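Local coordinates for protein hydrolase, HD family (Bacillus thuringiensis serovar konkukian, PDB 3DJB) that belongs to the HD superfamily, binds a magnesium ion and probably acts as a metal-dependent hydrolase, at residues G115-L127 / L180-A193. The protein carries 3 engineered substitutions. Residues are numbered along the deposited sequence; the frame is centred on the assembly and turned at random.
Engineered in segment 115-127: Leu117 (natural residue Ile). With MG (magnesium ion), chain C.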
ATOM      1  N   GLY A 115       6.942 -12.351 -28.233  1.00 67.29           N
ATOM      2  CA  GLY A 115       6.490 -11.057 -27.782  1.00 67.99           C
ATOM      3  C   GLY A 115       5.312 -11.240 -26.844  1.00 68.41           C
ATOM      4  O   GLY A 115       5.337 -10.765 -25.708  1.00 68.71           O
ATOM      5  N   LYS A 116       4.280 -11.939 -27.311  1.00 67.73           N
ATOM      6  CA  LYS A 116       3.089 -12.160 -26.498  1.00 68.55           C
ATOM      7  C   LYS A 116       3.473 -12.459 -25.054  1.00 67.58           C
ATOM      8  O   LYS A 116       2.841 -11.945 -24.129  1.00 68.88           O
ATOM      9  CB  LYS A 116       2.250 -13.315 -27.060  1.00 70.78           C
ATOM     10  CG  LYS A 116       0.769 -12.969 -27.272  1.00 74.29           C
ATOM     11  CD  LYS A 116       0.227 -13.468 -28.632  1.00 76.23           C
ATOM     12  CE  LYS A 116       0.015 -14.994 -28.672  1.00 76.64           C
ATOM     13  NZ  LYS A 116      -0.368 -15.519 -30.027  1.00 74.59           N
ATOM     14  N   LEU A 117       4.512 -13.269 -24.853  1.00 64.19           N
ATOM     15  CA  LEU A 117       4.925 -13.597 -23.499  1.00 61.91           C
ATOM     16  C   LEU A 117       5.545 -12.405 -22.791  1.00 60.71           C
ATOM     17  O   LEU A 117       5.194 -12.107 -21.650  1.00 61.82           O
ATOM     18  CB  LEU A 117       5.893 -14.792 -23.486  1.00 61.68           C
ATOM     19  CG  LEU A 117       5.275 -16.199 -23.383  1.00 59.80           C
ATOM     20  CD1 LEU A 117       6.337 -17.257 -23.638  1.00 58.70           C
ATOM     21  CD2 LEU A 117       4.658 -16.378 -22.012  1.00 57.44           C
ATOM     22  N   VAL A 118       6.456 -11.707 -23.454  1.00 59.23           N
ATOM     23  CA  VAL A 118       7.086 -10.544 -22.824  1.00 58.13           C
ATOM     24  C   VAL A 118       5.993  -9.597 -22.315  1.00 56.86           C
ATOM     25  O   VAL A 118       6.048  -9.110 -21.186  1.00 55.82           O
ATOM     26  CB  VAL A 118       8.018  -9.802 -23.821  1.00 57.81           C
ATOM     27  CG1 VAL A 118       8.608  -8.558 -23.177  1.00 54.91           C
ATOM     28  CG2 VAL A 118       9.137 -10.735 -24.256  1.00 57.70           C
ATOM     29  N   GLN A 119       4.984  -9.368 -23.148  1.00 56.53           N
ATOM     30  CA  GLN A 119       3.897  -8.493 -22.775  1.00 55.92           C
ATOM     31  C   GLN A 119       3.080  -9.035 -21.610  1.00 56.24           C
ATOM     32  O   GLN A 119       2.500  -8.282 -20.836  1.00 56.85           O
ATOM     33  CB  GLN A 119       2.975  -8.246 -23.954  1.00 55.08           C
ATOM     34  CG  GLN A 119       2.009  -7.152 -23.617  1.00 55.59           C
ATOM     35  CD  GLN A 119       0.878  -7.043 -24.591  1.00 55.03           C
ATOM     36  OE1 GLN A 119       0.255  -8.040 -24.973  1.00 54.08           O
ATOM     37  NE2 GLN A 119       0.572  -5.820 -24.975  1.00 55.26           N
ATOM     38  N   ASP A 120       3.011 -10.347 -21.493  1.00 57.25           N
ATOM     39  CA  ASP A 120       2.264 -10.932 -20.394  1.00 60.27           C
ATOM     40  C   ASP A 120       3.104 -10.844 -19.142  1.00 61.61           C
ATOM     41  O   ASP A 120       2.589 -10.847 -18.022  1.00 62.29           O
ATOM     42  CB  ASP A 120       1.946 -12.394 -20.680  1.00 61.47           C
ATOM     43  CG  ASP A 120       0.800 -12.556 -21.642  1.00 61.45           C
ATOM     44  OD1 ASP A 120       0.663 -13.670 -22.187  1.00 59.82           O
ATOM     45  OD2 ASP A 120       0.036 -11.576 -21.839  1.00 62.95           O
ATOM     46  N   ALA A 121       4.415 -10.771 -19.339  1.00 62.86           N
ATOM     47  CA  ALA A 121       5.350 -10.691 -18.224  1.00 62.04           C
ATOM     48  C   ALA A 121       5.516  -9.250 -17.743  1.00 61.35           C
ATOM     49  O   ALA A 121       6.057  -9.014 -16.667  1.00 61.64           O
ATOM     50  CB  ALA A 121       6.709 -11.273 -18.640  1.00 61.68           C
ATOM     51  N   ASP A 122       5.052  -8.290 -18.536  1.00 60.20           N
ATOM     52  CA  ASP A 122       5.181  -6.899 -18.149  1.00 58.88           C
ATOM     53  C   ASP A 122       3.910  -6.392 -17.493  1.00 58.34           C
ATOM     54  O   ASP A 122       3.944  -5.699 -16.469  1.00 58.31           O
ATOM     55  CB  ASP A 122       5.521  -6.038 -19.361  1.00 57.59           C
ATOM     56  CG  ASP A 122       5.769  -4.596 -18.986  1.00 57.97           C
ATOM     57  OD1 ASP A 122       6.636  -4.348 -18.114  1.00 57.45           O
ATOM     58  OD2 ASP A 122       5.103  -3.713 -19.564  1.00 57.32           O
ATOM     59  N   ARG A 123       2.783  -6.751 -18.092  1.00 57.56           N
ATOM     60  CA  ARG A 123       1.480  -6.346 -17.583  1.00 56.52           C
ATOM     61  C   ARG A 123       1.215  -7.009 -16.214  1.00 55.47           C
ATOM     62  O   ARG A 123       0.628  -6.386 -15.315  1.00 54.82           O
ATOM     63  CB  ARG A 123       0.412  -6.721 -18.615  1.00 56.70           C
ATOM     64  CG  ARG A 123      -0.935  -6.054 -18.425  1.00 58.83           C
ATOM     65  CD  ARG A 123      -1.489  -5.590 -19.765  1.00 61.07           C
ATOM     66  NE  ARG A 123      -1.300  -6.601 -20.799  1.00 62.11           N
ATOM     67  CZ  ARG A 123      -1.948  -6.632 -21.959  1.00 61.15           C
ATOM     68  NH1 ARG A 123      -1.698  -7.603 -22.828  1.00 61.50           N
ATOM     69  NH2 ARG A 123      -2.849  -5.708 -22.248  1.00 58.51           N
ATOM     70  N   LEU A 124       1.668  -8.254 -16.040  1.00 54.11           N
ATOM     71  CA  LEU A 124       1.488  -8.958 -14.770  1.00 51.92           C
ATOM     72  C   LEU A 124       2.133  -8.176 -13.647  1.00 51.73           C
ATOM     73  O   LEU A 124       1.689  -8.237 -12.501  1.00 51.27           O
ATOM     74  CB  LEU A 124       2.126 -10.334 -14.833  1.00 50.85           C
ATOM     75  CG  LEU A 124       1.203 -11.399 -15.412  1.00 51.38           C
ATOM     76  CD1 LEU A 124       1.988 -12.671 -15.721  1.00 50.94           C
ATOM     77  CD2 LEU A 124       0.094 -11.665 -14.420  1.00 49.72           C
ATOM     78  N   ASP A 125       3.181  -7.436 -13.995  1.00 51.24           N
ATOM     79  CA  ASP A 125       3.912  -6.635 -13.034  1.00 50.23           C
ATOM     80  C   ASP A 125       3.198  -5.334 -12.717  1.00 49.42           C
ATOM     81  O   ASP A 125       3.805  -4.266 -12.735  1.00 49.77           O
ATOM     82  CB  ASP A 125       5.307  -6.307 -13.549  1.00 51.02           C
ATOM     83  CG  ASP A 125       6.214  -5.809 -12.449  1.00 52.34           C
ATOM     84  OD1 ASP A 125       6.370  -6.561 -11.462  1.00 56.39           O
ATOM     85  OD2 ASP A 125       6.757  -4.686 -12.552  1.00 49.41           O
ATOM     86  N   ALA A 126       1.910  -5.419 -12.426  1.00 47.73           N
ATOM     87  CA  ALA A 126       1.139  -4.231 -12.092  1.00 45.55           C
ATOM     88  C   ALA A 126       0.136  -4.655 -11.052  1.00 44.60           C
ATOM     89  O   ALA A 126      -0.337  -3.854 -10.254  1.00 43.98           O
ATOM     90  CB  ALA A 126       0.425  -3.714 -13.319  1.00 45.25           C
ATOM     91  N   LEU A 127      -0.170  -5.943 -11.078  1.00 44.50           N
ATOM     92  CA  LEU A 127      -1.118  -6.532 -10.157  1.00 44.06           C
ATOM     93  C   LEU A 127      -0.409  -7.219  -8.990  1.00 44.95           C
ATOM     94  O   LEU A 127       0.790  -7.522  -9.057  1.00 43.80           O
ATOM     95  CB  LEU A 127      -1.987  -7.553 -10.898  1.00 43.33           C
ATOM     96  CG  LEU A 127      -2.222  -7.361 -12.396  1.00 42.79           C
ATOM     97  CD1 LEU A 127      -3.050  -8.514 -12.982  1.00 43.58           C
ATOM     98  CD2 LEU A 127      -2.923  -6.060 -12.598  1.00 43.48           C
ATOM     99  N   LEU A 180      -7.043  -5.885 -15.723  1.00 78.30           N
ATOM    100  CA  LEU A 180      -5.800  -6.215 -16.426  1.00 76.34           C
ATOM    101  C   LEU A 180      -5.614  -7.698 -16.620  1.00 75.62           C
ATOM    102  O   LEU A 180      -4.877  -8.113 -17.504  1.00 76.79           O
ATOM    103  CB  LEU A 180      -4.592  -5.662 -15.677  1.00 74.65           C
ATOM    104  CG  LEU A 180      -4.353  -4.175 -15.907  1.00 73.57           C
ATOM    105  CD1 LEU A 180      -3.256  -3.702 -14.991  1.00 73.07           C
ATOM    106  CD2 LEU A 180      -3.983  -3.935 -17.362  1.00 73.90           C
ATOM    107  N   LYS A 181      -6.276  -8.489 -15.786  1.00 74.92           N
ATOM    108  CA  LYS A 181      -6.195  -9.942 -15.874  1.00 73.93           C
ATOM    109  C   LYS A 181      -6.980 -10.465 -17.069  1.00 73.05           C
ATOM    110  O   LYS A 181      -6.970 -11.657 -17.364  1.00 71.78           O
ATOM    111  CB  LYS A 181      -6.713 -10.576 -14.578  1.00 73.94           C
ATOM    112  CG  LYS A 181      -8.072 -10.063 -14.121  1.00 75.35           C
ATOM    113  CD  LYS A 181      -9.249 -10.837 -14.701  1.00 76.55           C
ATOM    114  CE  LYS A 181      -9.448 -12.173 -14.003  1.00 76.93           C
ATOM    115  NZ  LYS A 181      -8.283 -13.078 -14.195  1.00 78.17           N
ATOM    116  N   ASP A 182      -7.658  -9.560 -17.760  1.00 74.29           N
ATOM    117  CA  ASP A 182      -8.450  -9.940 -18.923  1.00 75.68           C
ATOM    118  C   ASP A 182      -7.691  -9.673 -20.222  1.00 75.38           C
ATOM    119  O   ASP A 182      -8.145 -10.055 -21.294  1.00 74.67           O
ATOM    120  CB  ASP A 182      -9.790  -9.178 -18.930  1.00 76.95           C
ATOM    121  CG  ASP A 182     -10.687  -9.527 -17.730  1.00 78.30           C
ATOM    122  OD1 ASP A 182     -10.941 -10.732 -17.477  1.00 77.49           O
ATOM    123  OD2 ASP A 182     -11.153  -8.583 -17.050  1.00 78.32           O
ATOM    124  N   LEU A 183      -6.533  -9.027 -20.110  1.00 75.46           N
ATOM    125  CA  LEU A 183      -5.703  -8.699 -21.267  1.00 75.33           C
ATOM    126  C   LEU A 183      -4.482  -9.616 -21.383  1.00 76.10           C
ATOM    127  O   LEU A 183      -3.617  -9.426 -22.242  1.00 75.33           O
ATOM    128  CB  LEU A 183      -5.238  -7.243 -21.182  1.00 75.27           C
ATOM    129  CG  LEU A 183      -6.273  -6.127 -21.354  1.00 74.97           C
ATOM    130  CD1 LEU A 183      -6.828  -6.156 -22.769  1.00 75.42           C
ATOM    131  CD2 LEU A 183      -7.386  -6.278 -20.333  1.00 74.93           C
HETATM  132  N   MSE A 184      -4.410 -10.610 -20.511  1.00 77.26           N
HETATM  133  CA  MSE A 184      -3.297 -11.543 -20.538  1.00 78.13           C
HETATM  134  C   MSE A 184      -3.450 -12.430 -21.775  1.00 77.19           C
HETATM  135  O   MSE A 184      -4.565 -12.812 -22.132  1.00 77.75           O
HETATM  136  CB  MSE A 184      -3.303 -12.380 -19.257  1.00 80.86           C
HETATM  137  CG  MSE A 184      -1.954 -12.444 -18.533  1.00 84.94           C
HETATM  138 SE   MSE A 184      -1.215 -10.709 -18.042  1.00 87.42          SE
HETATM  139  CE  MSE A 184      -2.175 -10.370 -16.390  1.00 85.70           C
ATOM    140  N   ASN A 185      -2.330 -12.746 -22.428  1.00 75.64           N
ATOM    141  CA  ASN A 185      -2.327 -13.579 -23.635  1.00 72.79           C
ATOM    142  C   ASN A 185      -2.186 -15.073 -23.387  1.00 71.82           C
ATOM    143  O   ASN A 185      -3.163 -15.795 -23.488  1.00 72.35           O
ATOM    144  CB  ASN A 185      -1.210 -13.136 -24.574  1.00 72.85           C
ATOM    145  CG  ASN A 185      -1.239 -11.652 -24.838  1.00 73.80           C
ATOM    146  OD1 ASN A 185      -2.313 -11.042 -24.884  1.00 73.42           O
ATOM    147  ND2 ASN A 185      -0.065 -11.057 -25.034  1.00 73.87           N
ATOM    148  N   THR A 186      -0.974 -15.539 -23.081  1.00 72.11           N
ATOM    149  CA  THR A 186      -0.754 -16.972 -22.851  1.00 72.31           C
ATOM    150  C   THR A 186      -1.457 -17.459 -21.597  1.00 74.06           C
ATOM    151  O   THR A 186      -1.961 -16.670 -20.795  1.00 73.83           O
ATOM    152  CB  THR A 186       0.732 -17.364 -22.671  1.00 70.65           C
ATOM    153  OG1 THR A 186       1.084 -17.212 -21.298  1.00 69.68           O
ATOM    154  CG2 THR A 186       1.649 -16.507 -23.508  1.00 70.22           C
ATOM    155  N   ASN A 187      -1.463 -18.775 -21.421  1.00 75.92           N
ATOM    156  CA  ASN A 187      -2.105 -19.394 -20.271  1.00 76.49           C
ATOM    157  C   ASN A 187      -1.377 -19.111 -18.961  1.00 76.55           C
ATOM    158  O   ASN A 187      -1.980 -18.581 -18.038  1.00 77.17           O
ATOM    159  CB  ASN A 187      -2.203 -20.913 -20.469  1.00 78.02           C
ATOM    160  CG  ASN A 187      -3.204 -21.311 -21.543  1.00 78.58           C
ATOM    161  OD1 ASN A 187      -3.354 -22.494 -21.850  1.00 78.61           O
ATOM    162  ND2 ASN A 187      -3.898 -20.328 -22.111  1.00 79.16           N
ATOM    163  N   ALA A 188      -0.095 -19.477 -18.879  1.00 75.68           N
ATOM    164  CA  ALA A 188       0.683 -19.274 -17.655  1.00 75.21           C
ATOM    165  C   ALA A 188       0.485 -17.870 -17.084  1.00 75.67           C
ATOM    166  O   ALA A 188       0.336 -17.693 -15.864  1.00 75.46           O
ATOM    167  CB  ALA A 188       2.162 -19.534 -17.917  1.00 74.80           C
ATOM    168  N   ALA A 189       0.481 -16.879 -17.976  1.00 75.41           N
ATOM    169  CA  ALA A 189       0.276 -15.478 -17.602  1.00 74.71           C
ATOM    170  C   ALA A 189      -1.136 -15.322 -17.054  1.00 74.26           C
ATOM    171  O   ALA A 189      -1.336 -14.714 -16.005  1.00 73.63           O
ATOM    172  CB  ALA A 189       0.459 -14.579 -18.819  1.00 74.38           C
ATOM    173  N   LYS A 190      -2.116 -15.866 -17.772  1.00 74.36           N
ATOM    174  CA  LYS A 190      -3.493 -15.785 -17.316  1.00 74.67           C
ATOM    175  C   LYS A 190      -3.626 -16.441 -15.948  1.00 75.01           C
ATOM    176  O   LYS A 190      -4.284 -15.908 -15.059  1.00 75.26           O
ATOM    177  CB  LYS A 190      -4.447 -16.469 -18.304  1.00 75.08           C
ATOM    178  CG  LYS A 190      -4.784 -15.646 -19.548  1.00 75.61           C
ATOM    179  CD  LYS A 190      -6.104 -16.095 -20.189  1.00 75.14           C
ATOM    180  CE  LYS A 190      -7.260 -16.228 -19.160  1.00 76.92           C
ATOM    181  NZ  LYS A 190      -7.643 -14.996 -18.385  1.00 74.41           N
ATOM    182  N   GLN A 191      -2.999 -17.599 -15.770  1.00 75.89           N
ATOM    183  CA  GLN A 191      -3.080 -18.293 -14.496  1.00 76.18           C
ATOM    184  C   GLN A 191      -2.586 -17.390 -13.387  1.00 74.48           C
ATOM    185  O   GLN A 191      -3.343 -16.986 -12.507  1.00 72.86           O
ATOM    186  CB  GLN A 191      -2.246 -19.571 -14.521  1.00 79.53           C
ATOM    187  CG  GLN A 191      -2.064 -20.208 -13.139  1.00 85.65           C
ATOM    188  CD  GLN A 191      -3.380 -20.377 -12.363  1.00 88.46           C
ATOM    189  OE1 GLN A 191      -3.930 -19.412 -11.815  1.00 88.38           O
ATOM    190  NE2 GLN A 191      -3.890 -21.610 -12.326  1.00 90.48           N
ATOM    191  N   GLU A 192      -1.300 -17.082 -13.430  1.00 73.40           N
ATOM    192  CA  GLU A 192      -0.711 -16.215 -12.431  1.00 73.33           C
ATOM    193  C   GLU A 192      -1.614 -15.002 -12.186  1.00 72.83           C
ATOM    194  O   GLU A 192      -1.910 -14.670 -11.038  1.00 73.68           O
ATOM    195  CB  GLU A 192       0.671 -15.765 -12.901  1.00 73.12           C
ATOM    196  CG  GLU A 192       1.322 -14.719 -12.027  1.00 74.16           C
ATOM    197  CD  GLU A 192       1.576 -15.212 -10.622  1.00 74.74           C
ATOM    198  OE1 GLU A 192       0.644 -15.163  -9.798  1.00 74.77           O
ATOM    199  OE2 GLU A 192       2.706 -15.665 -10.346  1.00 75.76           O
ATOM    200  N   ALA A 193      -2.058 -14.364 -13.271  1.00 71.50           N
ATOM    201  CA  ALA A 193      -2.910 -13.171 -13.212  1.00 68.92           C
ATOM    202  C   ALA A 193      -4.157 -13.347 -12.361  1.00 68.50           C
ATOM    203  O   ALA A 193      -4.540 -12.446 -11.615  1.00 68.09           O
ATOM    204  CB  ALA A 193      -3.298 -12.757 -14.608  1.00 68.80           C
TER
HETATM  205 MG    MG C 224       7.798  -2.240 -18.351  1.00 52.86          MG
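Asp120 grips the backbone just before helix 187-211 with both carboxylate oxygens: OD1 accepts from Thr186 N (2.6 Å) and OD2 from Asn185 N (2.7 Å). Each N-H arrives on the syn side, somewhat out of the carboxylate plane, so the two bonds together fix the rotation of the group. Asn185 returns the grip through its amide. Its ND2 reaches Gln119 OE1 at 3.0 Å, lying in the carbonyl plane of that amide, and also donates to Lys116 O at 3.2 Å, from a more bent approach (C=O...N 112°). At the helix start, Thr186 is the N-cap, its OG1 accepting a weak bond from Ala189 N, while its CG2 lies 3.4 Å from CD2 of the engineered Leu117.

Apolar packing gathers round the C-terminal end of 115-127. The bent selenomethionine Met184 (chi2 57°, chi3 83°) brings CE against Leu124 CD2, which also packs on Ala193 CB (3.6 Å). Leu127 CD2 meets Leu180 CD1 at 3.4 Å, and Leu180 CD2 rests against CG and CD of Arg123, the side chains crossing at a slant. Leu183 CB and O lie over the Arg123 guanidinium.

Asp122, on the same helix as Asp120, binds magnesium through OD1. The contact thus joins this helix to the start of helix 187-211 and its preceding loop, where two N-H groups and the helix N-terminus would probably stabilise buried Asp120's charge.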